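Local coordinates for macrophomate synthase intermolecular Diels-Alderase (Macrophoma commelinae, PDB 1IZC), which belongs to the HpcH/HpaI aldolase/citrate lyase family and folds as an eight-stranded TIM barrel that holds a magnesium ion and pyruvic acid, at residues A[2-5]-A[6-9]; A[132-135]-A[136-139]; A[147-151]-A[152-156]. The protein carries 1 engineered substitution. All coordinates share one frame; numbering follows the deposited sequence.

Overall arrangement
The three contacts follow one another along the chain, each within a single continuous run of residues, and none nests in or crosses another. Interaction 1 (2-9) curls the N-terminal arm into a turn ahead of helix 28-37, its centre about 34 Å from that of the chain. Interaction 2 (132-139) lies on helix 129-139, between barrel strands 120-123 and 179-184. Interaction 3 (147-156) bends the loop that leads on to helix 171-177. Interactions 2 and 3 touch where R147 packs on the last turn of the helix, whereas interaction 1 stays about 22 Å or more from both, measured between nearest atoms. Interactions 1 and 3 also meet other subunits.

Interaction 1 of 3, residues A[2-5]-A[6-9]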
loop_
_atom_site.group_PDB
_atom_site.type_symbol
_atom_site.label_atom_id
_atom_site.label_comp_id
_atom_site.label_asym_id
_atom_site.label_seq_id
_atom_site.Cartn_x
_atom_site.Cartn_y
_atom_site.Cartn_z
ATOM N N ALA A 2 -0.434 -16.281 -40.061
ATOM C CA ALA A 2 -1.689 -17.060 -40.304
ATOM C C ALA A 2 -2.378 -17.429 -38.987
ATOM O O ALA A 2 -3.484 -17.983 -38.984
ATOM C CB ALA A 2 -1.362 -18.331 -41.102
ATOM N N LYS A 3 -1.725 -17.107 -37.871
ATOM C CA LYS A 3 -2.264 -17.428 -36.558
ATOM C C LYS A 3 -2.043 -16.342 -35.504
ATOM O O LYS A 3 -2.101 -16.625 -34.312
ATOM C CB LYS A 3 -1.655 -18.734 -36.061
ATOM C CG LYS A 3 -0.154 -18.685 -35.896
ATOM C CD LYS A 3 0.359 -20.017 -35.374
ATOM C CE LYS A 3 1.864 -20.009 -35.245
ATOM N NZ LYS A 3 2.369 -21.285 -34.674
ATOM N N SER A 4 -1.779 -15.115 -35.934
ATOM C CA SER A 4 -1.592 -14.021 -34.981
ATOM C C SER A 4 -2.977 -13.658 -34.438
ATOM O O SER A 4 -3.995 -14.102 -34.968
ATOM C CB SER A 4 -0.991 -12.799 -35.677
ATOM O OG SER A 4 -1.913 -12.262 -36.605
ATOM N N TYR A 5 -3.017 -12.846 -33.388
ATOM C CA TYR A 5 -4.289 -12.436 -32.808
ATOM C C TYR A 5 -5.182 -11.757 -33.850
ATOM O O TYR A 5 -6.376 -12.051 -33.950
ATOM C CB TYR A 5 -4.044 -11.460 -31.655
ATOM C CG TYR A 5 -5.304 -10.966 -30.985
ATOM C CD1 TYR A 5 -5.992 -11.768 -30.068
ATOM C CD2 TYR A 5 -5.787 -9.677 -31.231
ATOM C CE1 TYR A 5 -7.124 -11.295 -29.403
ATOM C CE2 TYR A 5 -6.921 -9.194 -30.569
ATOM C CZ TYR A 5 -7.579 -10.005 -29.657
ATOM O OH TYR A 5 -8.671 -9.516 -28.973
ATOM N N SER A 6 -4.599 -10.844 -34.620
ATOM C CA SER A 6 -5.362 -10.119 -35.627
ATOM C C SER A 6 -5.967 -11.050 -36.670
ATOM O O SER A 6 -6.993 -10.726 -37.263
ATOM C CB SER A 6 -4.487 -9.063 -36.314
ATOM O OG SER A 6 -3.400 -9.652 -37.009
ATOM N N GLU A 7 -5.339 -12.206 -36.877
ATOM C CA GLU A 7 -5.819 -13.183 -37.854
ATOM C C GLU A 7 -6.787 -14.191 -37.246
ATOM O O GLU A 7 -7.182 -15.152 -37.906
ATOM C CB GLU A 7 -4.646 -13.952 -38.473
ATOM C CG GLU A 7 -3.580 -13.091 -39.125
ATOM C CD GLU A 7 -2.447 -13.929 -39.697
ATOM O OE1 GLU A 7 -2.555 -14.370 -40.864
ATOM O OE2 GLU A 7 -1.451 -14.165 -38.975
ATOM N N GLN A 8 -7.162 -13.987 -35.986
ATOM C CA GLN A 8 -8.093 -14.889 -35.317
ATOM C C GLN A 8 -9.264 -14.096 -34.736
ATOM O O GLN A 8 -9.382 -13.936 -33.522
ATOM C CB GLN A 8 -7.380 -15.677 -34.206
ATOM C CG GLN A 8 -6.328 -16.660 -34.714
ATOM C CD GLN A 8 -5.890 -17.650 -33.646
ATOM O OE1 GLN A 8 -6.715 -18.350 -33.055
ATOM N NE2 GLN A 8 -4.588 -17.719 -33.398
ATOM N N PRO A 9 -10.160 -13.603 -35.609
ATOM C CA PRO A 9 -11.344 -12.810 -35.238
ATOM C C PRO A 9 -12.201 -13.390 -34.119
ATOM O O PRO A 9 -12.827 -12.653 -33.351
ATOM C CB PRO A 9 -12.126 -12.713 -36.552
ATOM C CG PRO A 9 -11.052 -12.809 -37.602
ATOM C CD PRO A 9 -10.144 -13.883 -37.057
#
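A2 meets the carboxylate of E7, its N lying 2.6 Å from OE2 and on the syn side of that oxygen. K3 comes next and contributes its carbonyl: Q8 NE2 donates to K3 O over 2.9 Å, with the acceptor almost in the amide plane of Q8. The same NE2 also bonds to L163 O of a second subunit. S4 N gives a nearly straight bond (169°) to E7 OE2, reaching that oxygen from above the carboxylate plane, so OE2 accepts from the backbone nitrogens of both A2 and S4. S4 OG, tucked between its own N and carbonyl carbon (chi1 67°), sits 3.0 Å from S6 OG, and either hydroxyl could be the donor. S4 O takes a weak bond from E7 N. Y5 closes the segment with its carbonyl accepting from Q8 N at 2.9 Å, while its ring makes a cation-pi contact with R18 of the second subunit. The bonds from E7 N to S4 O and from Q8 N to Y5 O each span three residues, and with the backbone angles of Y5, S6 and E7 they define two overlapping type I beta turns in an N-terminal arm that packs on a neighbouring subunit.

Interaction 2 of 3, residues A[132-135]-A[136-139]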
loop_
_atom_site.group_PDB
_atom_site.type_symbol
_atom_site.label_atom_id
_atom_site.label_comp_id
_atom_site.label_asym_id
_atom_site.label_seq_id
_atom_site.Cartn_x
_atom_site.Cartn_y
_atom_site.Cartn_z
ATOM N N VAL A 132 -30.038 16.058 -6.790
ATOM C CA VAL A 132 -29.600 15.478 -8.048
ATOM C C VAL A 132 -28.917 16.540 -8.907
ATOM O O VAL A 132 -27.905 16.273 -9.548
ATOM C CB VAL A 132 -30.788 14.863 -8.820
ATOM C CG1 VAL A 132 -30.306 14.291 -10.146
ATOM C CG2 VAL A 132 -31.444 13.770 -7.975
ATOM N N ARG A 133 -29.454 17.754 -8.921
ATOM C CA ARG A 133 -28.837 18.794 -9.730
ATOM C C ARG A 133 -27.449 19.198 -9.238
ATOM O O ARG A 133 -26.640 19.704 -10.012
ATOM C CB ARG A 133 -29.782 19.995 -9.862
ATOM C CG ARG A 133 -31.015 19.572 -10.653
ATOM C CD ARG A 133 -31.857 20.690 -11.233
ATOM N NE ARG A 133 -32.757 20.086 -12.214
ATOM C CZ ARG A 133 -34.083 20.043 -12.112
ATOM N NH1 ARG A 133 -34.694 20.595 -11.070
ATOM N NH2 ARG A 133 -34.791 19.389 -13.030
ATOM N N GLU A 134 -27.158 18.958 -7.962
ATOM C CA GLU A 134 -25.826 19.265 -7.457
ATOM C C GLU A 134 -24.858 18.279 -8.102
ATOM O O GLU A 134 -23.711 18.625 -8.402
ATOM C CB GLU A 134 -25.774 19.156 -5.933
ATOM C CG GLU A 134 -26.407 20.348 -5.236
ATOM C CD GLU A 134 -25.817 21.678 -5.707
ATOM O OE1 GLU A 134 -24.590 21.886 -5.557
ATOM O OE2 GLU A 134 -26.582 22.513 -6.235
ATOM N N PHE A 135 -25.318 17.049 -8.330
ATOM C CA PHE A 135 -24.457 16.065 -8.980
ATOM C C PHE A 135 -24.319 16.391 -10.459
ATOM O O PHE A 135 -23.260 16.207 -11.049
ATOM C CB PHE A 135 -24.987 14.630 -8.810
ATOM C CG PHE A 135 -24.480 13.954 -7.566
ATOM C CD1 PHE A 135 -25.090 14.185 -6.332
ATOM C CD2 PHE A 135 -23.340 13.158 -7.614
ATOM C CE1 PHE A 135 -24.563 13.638 -5.160
ATOM C CE2 PHE A 135 -22.803 12.603 -6.443
ATOM C CZ PHE A 135 -23.409 12.844 -5.222
ATOM N N VAL A 136 -25.388 16.877 -11.076
ATOM C CA VAL A 136 -25.272 17.230 -12.482
ATOM C C VAL A 136 -24.170 18.283 -12.634
ATOM O O VAL A 136 -23.329 18.191 -13.535
ATOM C CB VAL A 136 -26.603 17.770 -13.022
ATOM C CG1 VAL A 136 -26.438 18.259 -14.467
ATOM C CG2 VAL A 136 -27.648 16.676 -12.957
ATOM N N LYS A 137 -24.147 19.269 -11.740
ATOM C CA LYS A 137 -23.130 20.320 -11.817
ATOM C C LYS A 137 -21.708 19.776 -11.754
ATOM O O LYS A 137 -20.829 20.236 -12.484
ATOM C CB LYS A 137 -23.307 21.345 -10.684
ATOM C CG LYS A 137 -24.589 22.164 -10.744
ATOM C CD LYS A 137 -24.690 23.062 -9.510
ATOM C CE LYS A 137 -26.035 23.784 -9.442
ATOM N NZ LYS A 137 -26.207 24.471 -8.121
ATOM N N GLU A 138 -21.480 18.793 -10.887
ATOM C CA GLU A 138 -20.140 18.233 -10.727
ATOM C C GLU A 138 -19.767 17.133 -11.715
ATOM O O GLU A 138 -18.581 16.850 -11.914
ATOM C CB GLU A 138 -19.974 17.685 -9.305
ATOM C CG GLU A 138 -20.069 18.734 -8.203
ATOM C CD GLU A 138 -19.043 19.840 -8.374
ATOM O OE1 GLU A 138 -17.859 19.522 -8.631
ATOM O OE2 GLU A 138 -19.417 21.026 -8.249
ATOM N N MET A 139 -20.769 16.522 -12.334
ATOM C CA MET A 139 -20.542 15.407 -13.250
ATOM C C MET A 139 -20.331 15.733 -14.712
ATOM O O MET A 139 -19.741 14.950 -15.461
ATOM C CB MET A 139 -21.707 14.430 -13.157
ATOM C CG MET A 139 -21.708 13.577 -11.906
ATOM S SD MET A 139 -23.146 12.499 -11.795
ATOM C CE MET A 139 -22.872 11.422 -13.261
#
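K137 reaches back one turn to E134 on helix 129-139, which follows strand 120-123 on the outside of the TIM barrel. Starting at its base, K137 CB lies 3.6 Å from E134 O. K137 CG lies 3.3 Å from R133 O, the carbonyl four residues back, which also accepts the helical bond from K137 N. From there the chain runs extended: CD and CE pass alongside the glutamate, K137 CE coming within 3.5 Å of E134 OE2. At the tip, K137 NZ forms a salt bridge to E134 OE2 over 2.7 Å, meeting it on the syn side and 21° out of the carboxylate plane. E134 comes up to meet it because its chain bends at chi2 (-54°), which lays the two side chains next to each other, pointing the same way. E138, one turn on from E134, sends its carboxylate to R146 instead, and R133 pairs with E201.

The other side of the helix is apolar and faces the barrel. V136 rests on I180 of strand 179-184, with V136 CG2 3.4 Å from V132 O, while F135 and M139 pack on L110 of helix 107-116. M139 N donates to F135 O, nearly along the C=O axis. With CG opposite the carbonyl carbon (chi1 -75°) and an extended chi2, M139 SD is carried to the edge of the F135 ring, close to the ring plane and 4.1 Å from F135 CB.

Interaction 3 of 3, residues A[147-151]-A[152-156]; sequences RSFSP and WTFSP
F149 with F154, and P151 with W152, make this a local aromatic and proline contact round a bend in the long loop between helices 129-139 and 171-177 of the barrel. The two phenylalanines cross at about a right angle, their ring planes set obliquely at 75°, and touch through F149 CE2 and F154 CE1 at 3.4 Å. With chi1 at 67° the F154 ring leaves on the side flanked by both N and C, which turns it back toward F149; its leading edge also meets the backbone, F154 CE1 lying 3.5 Å from S150 O, close to the ring plane.

P151 CG sits squarely over the five-membered ring of W152, 3.7 Å from its centroid and only 6° off the normal, a CH-pi contact. The indole N-H is used across the subunit interface, where NE1 bonds to D70 of a third subunit. S150 OG takes a weak bond from W152 N at 3.3 Å, the OG-to-N(i+2) pattern of an ST turn, here loosely closed, and T153 CG2 packs against the same hydroxyl. A water spans the corner, donating to S150 O over 2.7 Å and hydrogen-bonding to T153 OG1 at the same distance, while its oxygen rests over the centre of one face of F149.

F149 N and S148 OG bond to D211 of the third subunit, a ligand of its magnesium, and the F149 side chain comes within about 6 Å of a bound pyruvic acid. The loop thus lies beside the metal and pyruvic acid site of a neighbouring TIM barrel.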
loop_
_atom_site.group_PDB
_atom_site.type_symbol
_atom_site.label_atom_id
_atom_site.label_comp_id
_atom_site.label_asym_id
_atom_site.label_seq_id
_atom_site.Cartn_x
_atom_site.Cartn_y
_atom_site.Cartn_z
ATOM N N ARG A 147 -18.198 20.722 -14.124
ATOM C CA ARG A 147 -17.175 19.743 -13.779
ATOM C C ARG A 147 -15.803 20.283 -14.155
ATOM O O ARG A 147 -15.621 20.880 -15.216
ATOM C CB ARG A 147 -17.422 18.424 -14.517
ATOM C CG ARG A 147 -16.301 17.385 -14.306
ATOM C CD ARG A 147 -16.560 16.109 -15.092
ATOM N NE ARG A 147 -15.419 15.195 -15.013
ATOM C CZ ARG A 147 -15.278 14.109 -15.773
ATOM N NH1 ARG A 147 -16.211 13.798 -16.656
ATOM N NH2 ARG A 147 -14.190 13.358 -15.673
ATOM N N SER A 148 -14.836 20.064 -13.269
ATOM C CA SER A 148 -13.476 20.510 -13.497
ATOM C C SER A 148 -12.736 19.524 -14.386
ATOM O O SER A 148 -12.797 18.309 -14.189
ATOM C CB SER A 148 -12.742 20.654 -12.164
ATOM O OG SER A 148 -11.413 21.083 -12.375
ATOM N N PHE A 149 -12.013 20.066 -15.352
ATOM C CA PHE A 149 -11.253 19.275 -16.299
ATOM C C PHE A 149 -9.878 18.878 -15.727
ATOM O O PHE A 149 -9.101 19.742 -15.321
ATOM C CB PHE A 149 -11.080 20.107 -17.568
ATOM C CG PHE A 149 -10.537 19.341 -18.719
ATOM C CD1 PHE A 149 -11.382 18.582 -19.524
ATOM C CD2 PHE A 149 -9.173 19.350 -18.989
ATOM C CE1 PHE A 149 -10.875 17.832 -20.592
ATOM C CE2 PHE A 149 -8.657 18.606 -20.053
ATOM C CZ PHE A 149 -9.513 17.847 -20.853
ATOM N N SER A 150 -9.578 17.581 -15.696
ATOM C CA SER A 150 -8.290 17.111 -15.180
ATOM C C SER A 150 -7.254 17.042 -16.285
ATOM O O SER A 150 -7.537 16.561 -17.376
ATOM C CB SER A 150 -8.414 15.717 -14.562
ATOM O OG SER A 150 -7.137 15.194 -14.213
ATOM N N PRO A 151 -6.033 17.515 -16.011
ATOM C CA PRO A 151 -4.993 17.470 -17.034
ATOM C C PRO A 151 -4.252 16.139 -17.054
ATOM O O PRO A 151 -3.682 15.767 -18.083
ATOM C CB PRO A 151 -4.075 18.619 -16.628
ATOM C CG PRO A 151 -4.093 18.514 -15.133
ATOM C CD PRO A 151 -5.586 18.305 -14.846
ATOM N N TRP A 152 -4.288 15.408 -15.935
ATOM C CA TRP A 152 -3.539 14.158 -15.810
ATOM C C TRP A 152 -4.145 12.874 -16.376
ATOM O O TRP A 152 -3.493 11.832 -16.344
ATOM C CB TRP A 152 -3.197 13.884 -14.342
ATOM C CG TRP A 152 -2.944 15.100 -13.493
ATOM C CD1 TRP A 152 -3.809 15.669 -12.602
ATOM C CD2 TRP A 152 -1.738 15.868 -13.426
ATOM N NE1 TRP A 152 -3.217 16.743 -11.981
ATOM C CE2 TRP A 152 -1.945 16.890 -12.468
ATOM C CE3 TRP A 152 -0.499 15.792 -14.076
ATOM C CZ2 TRP A 152 -0.960 17.829 -12.145
ATOM C CZ3 TRP A 152 0.488 16.731 -13.754
ATOM C CH2 TRP A 152 0.247 17.734 -12.796
ATOM N N THR A 153 -5.365 12.948 -16.890
ATOM C CA THR A 153 -6.049 11.766 -17.417
ATOM C C THR A 153 -5.640 11.392 -18.832
ATOM O O THR A 153 -5.880 10.269 -19.281
ATOM C CB THR A 153 -7.568 11.967 -17.423
ATOM O OG1 THR A 153 -7.888 13.115 -18.223
ATOM C CG2 THR A 153 -8.084 12.179 -16.003
ATOM N N PHE A 154 -5.026 12.332 -19.535
ATOM C CA PHE A 154 -4.619 12.093 -20.912
ATOM C C PHE A 154 -3.318 12.811 -21.217
ATOM O O PHE A 154 -2.731 13.446 -20.348
ATOM C CB PHE A 154 -5.706 12.589 -21.863
ATOM C CG PHE A 154 -5.888 14.086 -21.843
ATOM C CD1 PHE A 154 -6.353 14.729 -20.700
ATOM C CD2 PHE A 154 -5.550 14.855 -22.952
ATOM C CE1 PHE A 154 -6.478 16.116 -20.661
ATOM C CE2 PHE A 154 -5.672 16.248 -22.923
ATOM C CZ PHE A 154 -6.137 16.878 -21.771
ATOM N N SER A 155 -2.871 12.704 -22.460
ATOM C CA SER A 155 -1.641 13.355 -22.880
ATOM C C SER A 155 -1.891 13.943 -24.260
ATOM O O SER A 155 -2.042 13.216 -25.237
ATOM C CB SER A 155 -0.494 12.346 -22.944
ATOM O OG SER A 155 0.716 13.010 -23.251
ATOM N N PRO A 156 -1.954 15.278 -24.353
ATOM C CA PRO A 156 -2.196 15.969 -25.624
ATOM C C PRO A 156 -1.300 15.504 -26.768
ATOM O O PRO A 156 -0.073 15.505 -26.634
ATOM C CB PRO A 156 -1.956 17.439 -25.263
ATOM C CG PRO A 156 -2.435 17.498 -23.853
ATOM C CD PRO A 156 -1.816 16.245 -23.251
HETATM O O HOH W 1 -9.691 15.118 -18.191
#